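Local structure of mannosylglycerate hydrolase MGH1-like glycoside hydrolase domain-containing protein (Thermus thermophilus HB8, 4WVA) at residues 196-201 against 391-396; 305-310 against 362-367; 311-316 against 369-374. The protein hydrolyses mannosylglycerate to mannose and glycerate, and probably also splits glucosylglycerate, as a GH63 glycoside hydrolase built on an (alpha/alpha)6-barrel. All coordinates share one frame; numbering follows the deposited sequence.

Contact 1: residues 196-201 against 391-396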
ATOM      1  N   GLU A 196       9.561 -16.170 -40.110  1.00 19.20           N
ATOM      2  CA  GLU A 196       9.239 -17.086 -39.013  1.00 19.41           C
ATOM      3  C   GLU A 196       9.481 -16.437 -37.638  1.00 17.60           C
ATOM      4  O   GLU A 196       8.970 -16.917 -36.627  1.00 16.57           O
ATOM      5  CB  GLU A 196      10.038 -18.387 -39.115  1.00 23.03           C
ATOM      6  CG  GLU A 196       9.638 -19.282 -40.285  1.00 26.48           C
ATOM      7  CD  GLU A 196      10.398 -20.604 -40.313  1.00 31.96           C
ATOM      8  OE1 GLU A 196      10.644 -21.189 -39.234  1.00 36.62           O
ATOM      9  OE2 GLU A 196      10.747 -21.072 -41.423  1.00 36.35           O
ATOM     10  N   GLU A 197      10.254 -15.344 -37.621  1.00 16.06           N
ATOM     11  CA  GLU A 197      10.593 -14.649 -36.374  1.00 15.84           C
ATOM     12  C   GLU A 197       9.785 -13.370 -36.198  1.00 15.14           C
ATOM     13  O   GLU A 197       9.979 -12.634 -35.226  1.00 15.46           O
ATOM     14  CB  GLU A 197      12.094 -14.331 -36.366  1.00 15.71           C
ATOM     15  CG  GLU A 197      12.956 -15.581 -36.303  1.00 16.43           C
ATOM     16  CD  GLU A 197      14.428 -15.325 -36.573  1.00 17.90           C
ATOM     17  OE1 GLU A 197      14.881 -14.177 -36.524  1.00 15.85           O
ATOM     18  OE2 GLU A 197      15.151 -16.319 -36.813  1.00 21.16           O
ATOM     19  N   ARG A 198       8.863 -13.114 -37.115  1.00 15.32           N
ATOM     20  CA  ARG A 198       8.084 -11.876 -37.164  1.00 15.08           C
ATOM     21  C   ARG A 198       6.575 -12.120 -37.055  1.00 15.44           C
ATOM     22  O   ARG A 198       6.111 -13.259 -37.200  1.00 15.72           O
ATOM     23  CB  ARG A 198       8.370 -11.170 -38.492  1.00 15.17           C
ATOM     24  CG  ARG A 198       9.808 -10.689 -38.641  1.00 15.08           C
ATOM     25  CD  ARG A 198      10.144  -9.531 -37.693  1.00 15.23           C
ATOM     26  NE  ARG A 198       9.302  -8.354 -37.934  1.00 15.07           N
ATOM     27  CZ  ARG A 198       9.334  -7.240 -37.200  1.00 15.76           C
ATOM     28  NH1 ARG A 198      10.179  -7.154 -36.179  1.00 16.00           N
ATOM     29  NH2 ARG A 198       8.525  -6.217 -37.489  1.00 16.30           N
ATOM     30  N   PRO A 199       5.797 -11.042 -36.813  1.00 15.28           N
ATOM     31  CA  PRO A 199       4.342 -11.208 -36.868  1.00 15.78           C
ATOM     32  C   PRO A 199       3.920 -11.736 -38.230  1.00 17.13           C
ATOM     33  O   PRO A 199       4.584 -11.460 -39.229  1.00 17.58           O
ATOM     34  CB  PRO A 199       3.807  -9.784 -36.676  1.00 15.55           C
ATOM     35  CG  PRO A 199       4.903  -9.052 -35.975  1.00 15.05           C
ATOM     36  CD  PRO A 199       6.169  -9.638 -36.545  1.00 14.99           C
ATOM     37  N   ARG A 200       2.837 -12.501 -38.239  1.00 18.14           N
ATOM     38  CA  ARG A 200       2.312 -13.079 -39.478  1.00 18.97           C
ATOM     39  C   ARG A 200       1.534 -12.080 -40.312  1.00 18.34           C
ATOM     40  O   ARG A 200       1.235 -10.972 -39.883  1.00 17.69           O
ATOM     41  CB  ARG A 200       1.423 -14.256 -39.141  1.00 19.94           C
ATOM     42  CG  ARG A 200       2.164 -15.386 -38.476  1.00 21.28           C
ATOM     43  CD  ARG A 200       1.221 -16.526 -38.185  1.00 23.62           C
ATOM     44  NE  ARG A 200       1.784 -17.491 -37.239  1.00 24.42           N
ATOM     45  CZ  ARG A 200       2.126 -18.744 -37.520  1.00 25.02           C
ATOM     46  NH1 ARG A 200       1.967 -19.242 -38.743  1.00 28.13           N
ATOM     47  NH2 ARG A 200       2.614 -19.525 -36.560  1.00 25.10           N
ATOM     48  N   LYS A 201       1.184 -12.485 -41.530  1.00 18.90           N
ATOM     49  CA  LYS A 201       0.361 -11.642 -42.380  1.00 19.73           C
ATOM     50  C   LYS A 201      -0.940 -11.190 -41.698  1.00 19.18           C
ATOM     51  O   LYS A 201      -1.356 -10.042 -41.834  1.00 18.73           O
ATOM     52  CB  LYS A 201       0.012 -12.393 -43.674  1.00 22.14           C
ATOM     53  CG  LYS A 201      -0.978 -11.638 -44.544  1.00 24.18           C
ATOM     54  CD  LYS A 201      -1.225 -12.366 -45.859  1.00 26.84           C
ATOM     55  CE  LYS A 201      -2.129 -11.556 -46.776  1.00 27.77           C
ATOM     56  NZ  LYS A 201      -3.484 -11.348 -46.196  1.00 28.06           N
ATOM     57  N   PHE A 391      24.440  -9.134 -29.869  1.00 12.73           N
ATOM     58  CA  PHE A 391      23.364  -8.222 -29.467  1.00 12.29           C
ATOM     59  C   PHE A 391      22.235  -8.322 -30.461  1.00 12.17           C
ATOM     60  O   PHE A 391      22.262  -7.701 -31.513  1.00 12.42           O
ATOM     61  CB  PHE A 391      23.922  -6.817 -29.346  1.00 12.20           C
ATOM     62  CG  PHE A 391      25.052  -6.725 -28.350  1.00 12.52           C
ATOM     63  CD1 PHE A 391      24.802  -6.850 -26.997  1.00 12.59           C
ATOM     64  CD2 PHE A 391      26.370  -6.584 -28.770  1.00 12.97           C
ATOM     65  CE1 PHE A 391      25.830  -6.802 -26.071  1.00 12.46           C
ATOM     66  CE2 PHE A 391      27.408  -6.533 -27.851  1.00 13.19           C
ATOM     67  CZ  PHE A 391      27.142  -6.635 -26.503  1.00 12.92           C
ATOM     68  N   ARG A 392      21.253  -9.132 -30.096  1.00 12.29           N
ATOM     69  CA  ARG A 392      20.123  -9.456 -30.944  1.00 12.38           C
ATOM     70  C   ARG A 392      18.859  -8.954 -30.274  1.00 11.85           C
ATOM     71  O   ARG A 392      18.835  -8.669 -29.060  1.00 11.84           O
ATOM     72  CB  ARG A 392      20.013 -10.963 -31.153  1.00 13.32           C
ATOM     73  CG  ARG A 392      21.229 -11.571 -31.860  1.00 13.84           C
ATOM     74  CD  ARG A 392      21.411 -11.062 -33.280  1.00 14.09           C
ATOM     75  NE  ARG A 392      20.253 -11.321 -34.142  1.00 14.93           N
ATOM     76  CZ  ARG A 392      20.030 -12.443 -34.818  1.00 15.35           C
ATOM     77  NH1 ARG A 392      20.878 -13.461 -34.742  1.00 15.14           N
ATOM     78  NH2 ARG A 392      18.934 -12.564 -35.560  1.00 16.18           N
ATOM     79  N   GLU A 393      17.807  -8.857 -31.071  1.00 11.85           N
ATOM     80  CA  GLU A 393      16.529  -8.349 -30.580  1.00 11.39           C
ATOM     81  C   GLU A 393      15.903  -9.306 -29.539  1.00 11.29           C
ATOM     82  O   GLU A 393      15.337  -8.854 -28.531  1.00 11.06           O
ATOM     83  CB  GLU A 393      15.591  -8.071 -31.752  1.00 11.62           C
ATOM     84  CG  GLU A 393      14.429  -7.143 -31.443  1.00 11.66           C
ATOM     85  CD  GLU A 393      13.567  -6.839 -32.665  1.00 12.05           C
ATOM     86  OE1 GLU A 393      13.943  -7.274 -33.781  1.00 11.90           O
ATOM     87  OE2 GLU A 393      12.520  -6.146 -32.523  1.00 12.40           O
ATOM     88  N   TYR A 394      15.982 -10.617 -29.772  1.00 11.01           N
ATOM     89  CA  TYR A 394      15.439 -11.600 -28.839  1.00 11.15           C
ATOM     90  C   TYR A 394      16.146 -12.921 -29.071  1.00 11.44           C
ATOM     91  O   TYR A 394      16.946 -13.043 -30.013  1.00 10.82           O
ATOM     92  CB  TYR A 394      13.912 -11.741 -28.948  1.00 11.21           C
ATOM     93  CG  TYR A 394      13.372 -11.643 -30.354  1.00 11.25           C
ATOM     94  CD1 TYR A 394      13.168 -10.403 -30.941  1.00 11.49           C
ATOM     95  CD2 TYR A 394      13.069 -12.776 -31.093  1.00 11.67           C
ATOM     96  CE1 TYR A 394      12.714 -10.291 -32.228  1.00 11.63           C
ATOM     97  CE2 TYR A 394      12.592 -12.665 -32.381  1.00 11.75           C
ATOM     98  CZ  TYR A 394      12.416 -11.413 -32.941  1.00 11.70           C
ATOM     99  OH  TYR A 394      11.942 -11.246 -34.235  1.00 12.58           O
ATOM    100  N   TYR A 395      15.877 -13.867 -28.190  1.00 11.74           N
ATOM    101  CA  TYR A 395      16.612 -15.123 -28.155  1.00 11.97           C
ATOM    102  C   TYR A 395      15.673 -16.276 -27.913  1.00 12.72           C
ATOM    103  O   TYR A 395      14.732 -16.168 -27.138  1.00 12.20           O
ATOM    104  CB  TYR A 395      17.694 -15.107 -27.071  1.00 11.87           C
ATOM    105  CG  TYR A 395      18.670 -13.966 -27.216  1.00 11.98           C
ATOM    106  CD1 TYR A 395      18.365 -12.701 -26.720  1.00 11.51           C
ATOM    107  CD2 TYR A 395      19.887 -14.133 -27.871  1.00 11.66           C
ATOM    108  CE1 TYR A 395      19.243 -11.646 -26.854  1.00 11.60           C
ATOM    109  CE2 TYR A 395      20.763 -13.073 -28.019  1.00 11.85           C
ATOM    110  CZ  TYR A 395      20.434 -11.828 -27.517  1.00 11.54           C
ATOM    111  OH  TYR A 395      21.293 -10.759 -27.650  1.00 12.12           O
ATOM    112  N   ASP A 396      15.941 -17.400 -28.576  1.00 13.06           N
ATOM    113  CA  ASP A 396      15.191 -18.627 -28.343  1.00 14.05           C
ATOM    114  C   ASP A 396      15.446 -19.074 -26.895  1.00 13.62           C
ATOM    115  O   ASP A 396      16.596 -19.202 -26.478  1.00 13.03           O
ATOM    116  CB  ASP A 396      15.640 -19.692 -29.367  1.00 14.85           C
ATOM    117  CG  ASP A 396      14.870 -20.994 -29.261  1.00 15.97           C
ATOM    118  OD1 ASP A 396      14.775 -21.565 -28.164  1.00 16.18           O
ATOM    119  OD2 ASP A 396      14.376 -21.464 -30.306  1.00 17.15           O
TER
HETATM  120  O   HOH W   1      12.357  -8.664 -35.490  1.00 11.64           O
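Y394 reaches E197 with the far end of its phenol. Its CB points toward 196-201, and chi1 of 37° sets CG between the backbone N and the carbonyl carbon, a crowded position from which the ring carries its hydroxyl to E197. Farther along, CE2 and CZ come near the E197 carbonyl, Y394 CZ lying 3.6 Å from E197 O. At the tip, Y394 OH gives its hydrogen to E197 O at 2.6 Å, from above the carbonyl plane, 36° out of it, and with a C=O...donor angle of 137°. The same hydroxyl accepts a hydrogen from a water, whose O lies 2.9 Å from Y394 OH. The water O is 2.7 Å from E393 OE1, to which it gives its other hydrogen; lying in the guanidinium plane at its edge, it accepts from R198 NH1 at 2.7 Å. R198, also salt-bridged to D189, probably binds substrate, and E393, whose OE2 is hydrogen-bonded to Y28, is probably the catalytic proton acceptor. E197 and R392 stay apart at their charged ends, each bonded to the backbone of G404. The hydroxyl of Y394 thus acts both as donor and as acceptor, tying the loop before helix 201-216 to the probable catalytic carboxylate through one oriented water.

Contact 2: residues 305-310 against 362-367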
ATOM      1  N   PRO A 305       4.406  -5.620 -12.917  1.00  9.25           N
ATOM      2  CA  PRO A 305       4.043  -4.871 -11.693  1.00  9.33           C
ATOM      3  C   PRO A 305       5.116  -4.884 -10.601  1.00  9.26           C
ATOM      4  O   PRO A 305       5.137  -4.005  -9.751  1.00  9.69           O
ATOM      5  CB  PRO A 305       2.716  -5.506 -11.275  1.00  9.48           C
ATOM      6  CG  PRO A 305       2.119  -5.906 -12.578  1.00  9.41           C
ATOM      7  CD  PRO A 305       3.289  -6.467 -13.357  1.00  9.29           C
ATOM      8  N   LEU A 306       6.019  -5.854 -10.623  1.00  9.37           N
ATOM      9  CA  LEU A 306       7.159  -5.805  -9.706  1.00  9.80           C
ATOM     10  C   LEU A 306       7.996  -4.530  -9.897  1.00  9.59           C
ATOM     11  O   LEU A 306       8.464  -3.925  -8.928  1.00  9.38           O
ATOM     12  CB  LEU A 306       8.036  -7.034  -9.895  1.00 10.22           C
ATOM     13  CG  LEU A 306       7.391  -8.384  -9.607  1.00 10.75           C
ATOM     14  CD1 LEU A 306       8.223  -9.502 -10.225  1.00 11.30           C
ATOM     15  CD2 LEU A 306       7.185  -8.599  -8.114  1.00 11.49           C
ATOM     16  N   PHE A 307       8.191  -4.147 -11.157  1.00  9.76           N
ATOM     17  CA  PHE A 307       8.942  -2.948 -11.516  1.00 10.09           C
ATOM     18  C   PHE A 307       8.179  -1.689 -11.093  1.00 10.76           C
ATOM     19  O   PHE A 307       8.783  -0.657 -10.801  1.00 10.97           O
ATOM     20  CB  PHE A 307       9.172  -2.980 -13.034  1.00 10.04           C
ATOM     21  CG  PHE A 307      10.072  -1.893 -13.576  1.00 10.54           C
ATOM     22  CD1 PHE A 307      11.427  -1.886 -13.286  1.00 10.68           C
ATOM     23  CD2 PHE A 307       9.569  -0.903 -14.409  1.00 10.89           C
ATOM     24  CE1 PHE A 307      12.266  -0.929 -13.816  1.00 10.86           C
ATOM     25  CE2 PHE A 307      10.409   0.054 -14.951  1.00 11.00           C
ATOM     26  CZ  PHE A 307      11.749   0.051 -14.641  1.00 10.96           C
ATOM     27  N   ALA A 308       6.854  -1.770 -11.104  1.00 11.48           N
ATOM     28  CA  ALA A 308       6.015  -0.679 -10.602  1.00 11.87           C
ATOM     29  C   ALA A 308       6.083  -0.530  -9.068  1.00 12.87           C
ATOM     30  O   ALA A 308       5.943   0.566  -8.535  1.00 13.45           O
ATOM     31  CB  ALA A 308       4.569  -0.872 -11.050  1.00 12.03           C
ATOM     32  N   GLY A 309       6.263  -1.638  -8.367  1.00 12.69           N
ATOM     33  CA  GLY A 309       6.342  -1.629  -6.907  1.00 13.35           C
ATOM     34  C   GLY A 309       4.996  -1.632  -6.195  1.00 14.00           C
ATOM     35  O   GLY A 309       4.905  -1.214  -5.036  1.00 12.99           O
ATOM     36  N   THR A 310       3.966  -2.125  -6.878  1.00 14.68           N
ATOM     37  CA  THR A 310       2.592  -2.185  -6.324  1.00 15.64           C
ATOM     38  C   THR A 310       2.218  -3.452  -5.532  1.00 14.85           C
ATOM     39  O   THR A 310       1.434  -3.363  -4.579  1.00 14.67           O
ATOM     40  CB  THR A 310       1.525  -1.954  -7.442  1.00 16.83           C
ATOM     41  OG1 THR A 310       1.519  -3.036  -8.387  1.00 18.72           O
ATOM     42  CG2 THR A 310       1.753  -0.658  -8.154  1.00 18.53           C
ATOM     43  N   VAL A 362      12.264  -6.878 -15.048  1.00  9.45           N
ATOM     44  CA  VAL A 362      11.777  -7.902 -14.118  1.00  9.70           C
ATOM     45  C   VAL A 362      12.830  -8.245 -13.052  1.00  9.81           C
ATOM     46  O   VAL A 362      12.480  -8.441 -11.901  1.00 10.08           O
ATOM     47  CB  VAL A 362      11.265  -9.142 -14.877  1.00  9.67           C
ATOM     48  CG1 VAL A 362      10.844 -10.242 -13.920  1.00  9.68           C
ATOM     49  CG2 VAL A 362      10.107  -8.740 -15.759  1.00  9.64           C
ATOM     50  N   ALA A 363      14.109  -8.299 -13.431  1.00 10.05           N
ATOM     51  CA  ALA A 363      15.186  -8.461 -12.441  1.00 10.28           C
ATOM     52  C   ALA A 363      15.207  -7.308 -11.444  1.00 10.75           C
ATOM     53  O   ALA A 363      15.340  -7.531 -10.242  1.00 11.40           O
ATOM     54  CB  ALA A 363      16.537  -8.564 -13.129  1.00 10.24           C
ATOM     55  N   GLU A 364      15.091  -6.082 -11.948  1.00 10.83           N
ATOM     56  CA  GLU A 364      14.977  -4.893 -11.099  1.00 11.50           C
ATOM     57  C   GLU A 364      13.841  -5.082 -10.084  1.00 11.04           C
ATOM     58  O   GLU A 364      14.024  -4.837  -8.899  1.00 10.44           O
ATOM     59  CB  GLU A 364      14.740  -3.638 -11.950  1.00 12.74           C
ATOM     60  CG  GLU A 364      16.009  -3.083 -12.567  1.00 14.33           C
ATOM     61  CD  GLU A 364      16.805  -2.224 -11.610  1.00 15.81           C
ATOM     62  OE1 GLU A 364      16.180  -1.535 -10.776  1.00 16.27           O
ATOM     63  OE2 GLU A 364      18.049  -2.176 -11.723  1.00 18.36           O
ATOM     64  N   GLY A 365      12.672  -5.493 -10.572  1.00 10.54           N
ATOM     65  CA  GLY A 365      11.498  -5.675  -9.706  1.00 10.18           C
ATOM     66  C   GLY A 365      11.737  -6.758  -8.673  1.00 10.43           C
ATOM     67  O   GLY A 365      11.469  -6.563  -7.483  1.00 10.63           O
ATOM     68  N   PHE A 366      12.256  -7.905  -9.102  1.00 10.49           N
ATOM     69  CA  PHE A 366      12.504  -8.975  -8.151  1.00 10.66           C
ATOM     70  C   PHE A 366      13.518  -8.565  -7.089  1.00 11.18           C
ATOM     71  O   PHE A 366      13.335  -8.886  -5.903  1.00 10.88           O
ATOM     72  CB  PHE A 366      12.908 -10.278  -8.840  1.00 10.68           C
ATOM     73  CG  PHE A 366      11.745 -11.114  -9.307  1.00 10.61           C
ATOM     74  CD1 PHE A 366      10.756 -11.531  -8.404  1.00 10.76           C
ATOM     75  CD2 PHE A 366      11.647 -11.526 -10.623  1.00 10.79           C
ATOM     76  CE1 PHE A 366       9.700 -12.301  -8.820  1.00 10.89           C
ATOM     77  CE2 PHE A 366      10.593 -12.320 -11.040  1.00 10.85           C
ATOM     78  CZ  PHE A 366       9.619 -12.714 -10.138  1.00 10.78           C
ATOM     79  N   ARG A 367      14.565  -7.847  -7.491  1.00 11.14           N
ATOM     80  CA  ARG A 367      15.558  -7.328  -6.539  1.00 11.70           C
ATOM     81  C   ARG A 367      14.882  -6.461  -5.500  1.00 11.04           C
ATOM     82  O   ARG A 367      15.164  -6.581  -4.302  1.00 11.03           O
ATOM     83  CB  ARG A 367      16.652  -6.540  -7.271  1.00 13.28           C
ATOM     84  CG  ARG A 367      17.795  -6.035  -6.390  1.00 15.15           C
ATOM     85  CD  ARG A 367      17.515  -4.723  -5.652  1.00 16.60           C
ATOM     86  NE  ARG A 367      16.820  -3.762  -6.512  1.00 17.72           N
ATOM     87  CZ  ARG A 367      17.397  -2.958  -7.406  1.00 19.54           C
ATOM     88  NH1 ARG A 367      18.721  -2.947  -7.560  1.00 21.59           N
ATOM     89  NH2 ARG A 367      16.637  -2.150  -8.148  1.00 18.29           N
TER
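L306 sets its CD1 methyl over one face of the F366 ring, 3.5 Å from the centroid and 13° off the ring normal, a CH-pi contact almost central on the ring. Its CB points toward helix 356-368, and with CG beside the backbone N (chi1 -62°) CD1 comes to lie on the ring. The CB of F366 points away from 305-310, yet its ring still offers a face to the leucine. An alanine in place of F366 is likely to leave L306 CD1 without its aromatic platform and open a gap toward L378 and A320, which the ring also touches. Beside this pair the backbones come very close: the CA atoms of F307 and G365 lie 4.2 Å apart, and L306 O is 3.6 Å from G365 CA. A side chain on G365 would collide with L306 CB and F307 N, so glycine permits this approach of the short helix 305-308 to helix 356-368 within the (alpha/alpha)6-barrel. One residue along on each side, E364 CB meets the edge of the F307 ring, 4.0 Å from F307 CD1. E364 OE1 forms a salt bridge with R367 NH2 whose hydrogen bond is weak, and also bonds a bound MPD, probably from the crystallisation liquor.

Contact 3: residues 311-316 against 369-374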
ATOM      1  N   PRO A 311       2.729  -4.642  -5.907  1.00 14.97           N
ATOM      2  CA  PRO A 311       2.250  -5.796  -5.147  1.00 14.80           C
ATOM      3  C   PRO A 311       2.767  -5.834  -3.723  1.00 14.09           C
ATOM      4  O   PRO A 311       3.798  -5.227  -3.425  1.00 13.23           O
ATOM      5  CB  PRO A 311       2.852  -7.004  -5.881  1.00 15.61           C
ATOM      6  CG  PRO A 311       3.831  -6.478  -6.810  1.00 15.75           C
ATOM      7  CD  PRO A 311       3.523  -5.042  -7.080  1.00 15.39           C
ATOM      8  N   HIS A 312       2.066  -6.552  -2.858  1.00 14.25           N
ATOM      9  CA  HIS A 312       2.660  -6.967  -1.609  1.00 14.23           C
ATOM     10  C   HIS A 312       3.581  -8.167  -1.845  1.00 14.10           C
ATOM     11  O   HIS A 312       3.591  -8.769  -2.905  1.00 12.97           O
ATOM     12  CB  HIS A 312       1.613  -7.229  -0.490  1.00 14.99           C
ATOM     13  CG  HIS A 312       0.584  -8.274  -0.807  1.00 16.19           C
ATOM     14  ND1 HIS A 312       0.894  -9.600  -0.999  1.00 17.26           N
ATOM     15  CD2 HIS A 312      -0.767  -8.198  -0.877  1.00 16.79           C
ATOM     16  CE1 HIS A 312      -0.213 -10.292  -1.212  1.00 16.54           C
ATOM     17  NE2 HIS A 312      -1.235  -9.468  -1.141  1.00 16.60           N
ATOM     18  N   GLN A 313       4.383  -8.451  -0.843  1.00 14.63           N
ATOM     19  CA  GLN A 313       5.413  -9.475  -0.927  1.00 16.78           C
ATOM     20  C   GLN A 313       4.883 -10.863  -1.238  1.00 16.48           C
ATOM     21  O   GLN A 313       5.546 -11.632  -1.920  1.00 15.76           O
ATOM     22  CB  GLN A 313       6.129  -9.541   0.416  1.00 18.73           C
ATOM     23  CG  GLN A 313       7.357 -10.421   0.450  1.00 21.24           C
ATOM     24  CD  GLN A 313       8.480  -9.873  -0.371  1.00 22.37           C
ATOM     25  OE1 GLN A 313       9.461 -10.576  -0.617  1.00 27.96           O
ATOM     26  NE2 GLN A 313       8.398  -8.593  -0.748  1.00 22.90           N
ATOM     27  N   GLY A 314       3.731 -11.198  -0.672  1.00 16.58           N
ATOM     28  CA  GLY A 314       3.090 -12.492  -0.938  1.00 17.38           C
ATOM     29  C   GLY A 314       2.821 -12.673  -2.411  1.00 16.28           C
ATOM     30  O   GLY A 314       3.138 -13.710  -3.004  1.00 16.88           O
ATOM     31  N   ARG A 315       2.264 -11.644  -3.025  1.00 15.72           N
ATOM     32  CA  ARG A 315       1.988 -11.634  -4.419  1.00 14.82           C
ATOM     33  C   ARG A 315       3.299 -11.717  -5.241  1.00 13.79           C
ATOM     34  O   ARG A 315       3.392 -12.450  -6.220  1.00 13.10           O
ATOM     35  CB  ARG A 315       1.207 -10.377  -4.749  1.00 16.77           C
ATOM     36  CG  ARG A 315       0.634 -10.337  -6.119  1.00 17.57           C
ATOM     37  CD  ARG A 315      -0.566  -9.396  -6.134  1.00 17.76           C
ATOM     38  NE  ARG A 315      -1.678  -9.962  -5.406  1.00 18.41           N
ATOM     39  CZ  ARG A 315      -2.870  -9.407  -5.275  1.00 18.04           C
ATOM     40  NH1 ARG A 315      -3.153  -8.250  -5.858  1.00 18.62           N
ATOM     41  NH2 ARG A 315      -3.821 -10.074  -4.598  1.00 21.35           N
ATOM     42  N   ALA A 316       4.325 -10.985  -4.814  1.00 12.29           N
ATOM     43  CA  ALA A 316       5.636 -11.067  -5.444  1.00 11.85           C
ATOM     44  C   ALA A 316       6.207 -12.490  -5.339  1.00 11.61           C
ATOM     45  O   ALA A 316       6.830 -12.992  -6.277  1.00 11.45           O
ATOM     46  CB  ALA A 316       6.603 -10.054  -4.828  1.00 11.95           C
ATOM     47  N   TYR A 369      12.003  -6.589  -4.362  1.00 11.08           N
ATOM     48  CA  TYR A 369      11.194  -7.418  -3.458  1.00 11.35           C
ATOM     49  C   TYR A 369      12.031  -8.439  -2.679  1.00 11.63           C
ATOM     50  O   TYR A 369      11.480  -9.289  -1.984  1.00 12.88           O
ATOM     51  CB  TYR A 369      10.032  -8.089  -4.234  1.00 11.22           C
ATOM     52  CG  TYR A 369       8.875  -7.126  -4.442  1.00 10.80           C
ATOM     53  CD1 TYR A 369       8.851  -6.259  -5.517  1.00 10.57           C
ATOM     54  CD2 TYR A 369       7.845  -7.021  -3.510  1.00 10.46           C
ATOM     55  CE1 TYR A 369       7.844  -5.332  -5.683  1.00 10.31           C
ATOM     56  CE2 TYR A 369       6.830  -6.084  -3.657  1.00 10.12           C
ATOM     57  CZ  TYR A 369       6.815  -5.262  -4.759  1.00 10.29           C
ATOM     58  OH  TYR A 369       5.825  -4.347  -4.958  1.00 10.45           O
ATOM     59  N   GLY A 370      13.355  -8.357  -2.765  1.00 12.07           N
ATOM     60  CA  GLY A 370      14.227  -9.267  -1.991  1.00 12.39           C
ATOM     61  C   GLY A 370      14.567 -10.593  -2.628  1.00 13.11           C
ATOM     62  O   GLY A 370      15.267 -11.409  -2.011  1.00 14.62           O
ATOM     63  N   PHE A 371      14.127 -10.802  -3.874  1.00 12.85           N
ATOM     64  CA  PHE A 371      14.356 -12.052  -4.597  1.00 12.91           C
ATOM     65  C   PHE A 371      15.674 -11.956  -5.367  1.00 13.62           C
ATOM     66  O   PHE A 371      15.718 -11.891  -6.596  1.00 13.15           O
ATOM     67  CB  PHE A 371      13.163 -12.366  -5.497  1.00 12.89           C
ATOM     68  CG  PHE A 371      11.917 -12.701  -4.718  1.00 12.95           C
ATOM     69  CD1 PHE A 371      10.952 -11.743  -4.476  1.00 12.94           C
ATOM     70  CD2 PHE A 371      11.743 -13.971  -4.192  1.00 13.48           C
ATOM     71  CE1 PHE A 371       9.812 -12.054  -3.732  1.00 13.07           C
ATOM     72  CE2 PHE A 371      10.611 -14.282  -3.448  1.00 13.69           C
ATOM     73  CZ  PHE A 371       9.654 -13.323  -3.217  1.00 13.52           C
ATOM     74  N   ALA A 372      16.765 -11.947  -4.613  1.00 14.12           N
ATOM     75  CA  ALA A 372      18.089 -11.676  -5.178  1.00 14.82           C
ATOM     76  C   ALA A 372      18.550 -12.781  -6.130  1.00 14.77           C
ATOM     77  O   ALA A 372      19.166 -12.502  -7.172  1.00 14.22           O
ATOM     78  CB  ALA A 372      19.102 -11.490  -4.054  1.00 15.34           C
ATOM     79  N   ALA A 373      18.257 -14.033  -5.783  1.00 15.56           N
ATOM     80  CA  ALA A 373      18.687 -15.175  -6.601  1.00 15.80           C
ATOM     81  C   ALA A 373      18.026 -15.147  -7.966  1.00 15.25           C
ATOM     82  O   ALA A 373      18.669 -15.366  -8.993  1.00 15.10           O
ATOM     83  CB  ALA A 373      18.371 -16.485  -5.895  1.00 16.34           C
ATOM     84  N   LEU A 374      16.730 -14.863  -7.977  1.00 14.24           N
ATOM     85  CA  LEU A 374      16.002 -14.748  -9.214  1.00 14.50           C
ATOM     86  C   LEU A 374      16.484 -13.562 -10.049  1.00 13.46           C
ATOM     87  O   LEU A 374      16.681 -13.683 -11.259  1.00 13.06           O
ATOM     88  CB  LEU A 374      14.512 -14.645  -8.910  1.00 16.16           C
ATOM     89  CG  LEU A 374      13.450 -14.920  -9.953  1.00 17.91           C
ATOM     90  CD1 LEU A 374      13.740 -16.095 -10.879  1.00 17.32           C
ATOM     91  CD2 LEU A 374      12.150 -15.172  -9.189  1.00 18.07           C
TER
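This is a mixed apolar and polar contact between the start of helix 313-327 and the turn that joins helix 356-368 to helix 372-389, at a partly buried, subunit-facing edge of the barrel. Y369 does most of the work. Its CG stands opposite the carbonyl carbon and beside the backbone N (chi1 -80°), which carries the ring over to P311. There the hydroxyl gives a hydrogen bond to P311 O, with Y369 OH 2.7 Å from that oxygen, the donor tilted 15° from the carbonyl plane and the C=O...donor angle 131°. The P311 and Y369 side chains run at about a right angle to each other, P311 CG approaching Y369 CZ at 3.8 Å. Farther back along the tyrosine, A316 CB rests 3.5 Å from Y369 CD2, and the same methyl lies 3.9 Å from F371 CE1, so one alanine fills the corner between two aromatic side chains. The Q313 side chain runs past Y369 in the opposite direction and also reaches F371. The turn is a Schellman motif: G370, with positive phi, is its C-prime residue, and F371 N returns to F366 O. H312, the N-cap of helix 313-327, stacks on Y369 of a third subunit, while Y369 stacks on H312 of a second subunit. The phenol thus spends its O-H on the proline carbonyl while its carbon flank meets a methyl, which probably limits the ring's freedom to turn.

Contacts 2 and 3 are neighbours, their centres 8 Å apart, and they share elements: helix 356-368 packs in contact 2 and ends in the turn of contact 3, while the chain leaving helix 305-308 leads straight into helix 313-327. Contact 1 stands apart, its centre 25 Å from that of contact 2 and 30 Å from that of contact 3. Burial marks contacts 1 and 2, whereas contact 3 is only partly buried and meets both other subunits; contact 2 touches one of them. Chemistry follows place: contact 1, which holds the probable catalytic proton acceptor, relies on polar groups and water, contact 2 joins its helices by close apolar packing without a hydrogen bond across, and contact 3 combines both modes at the trimer interface.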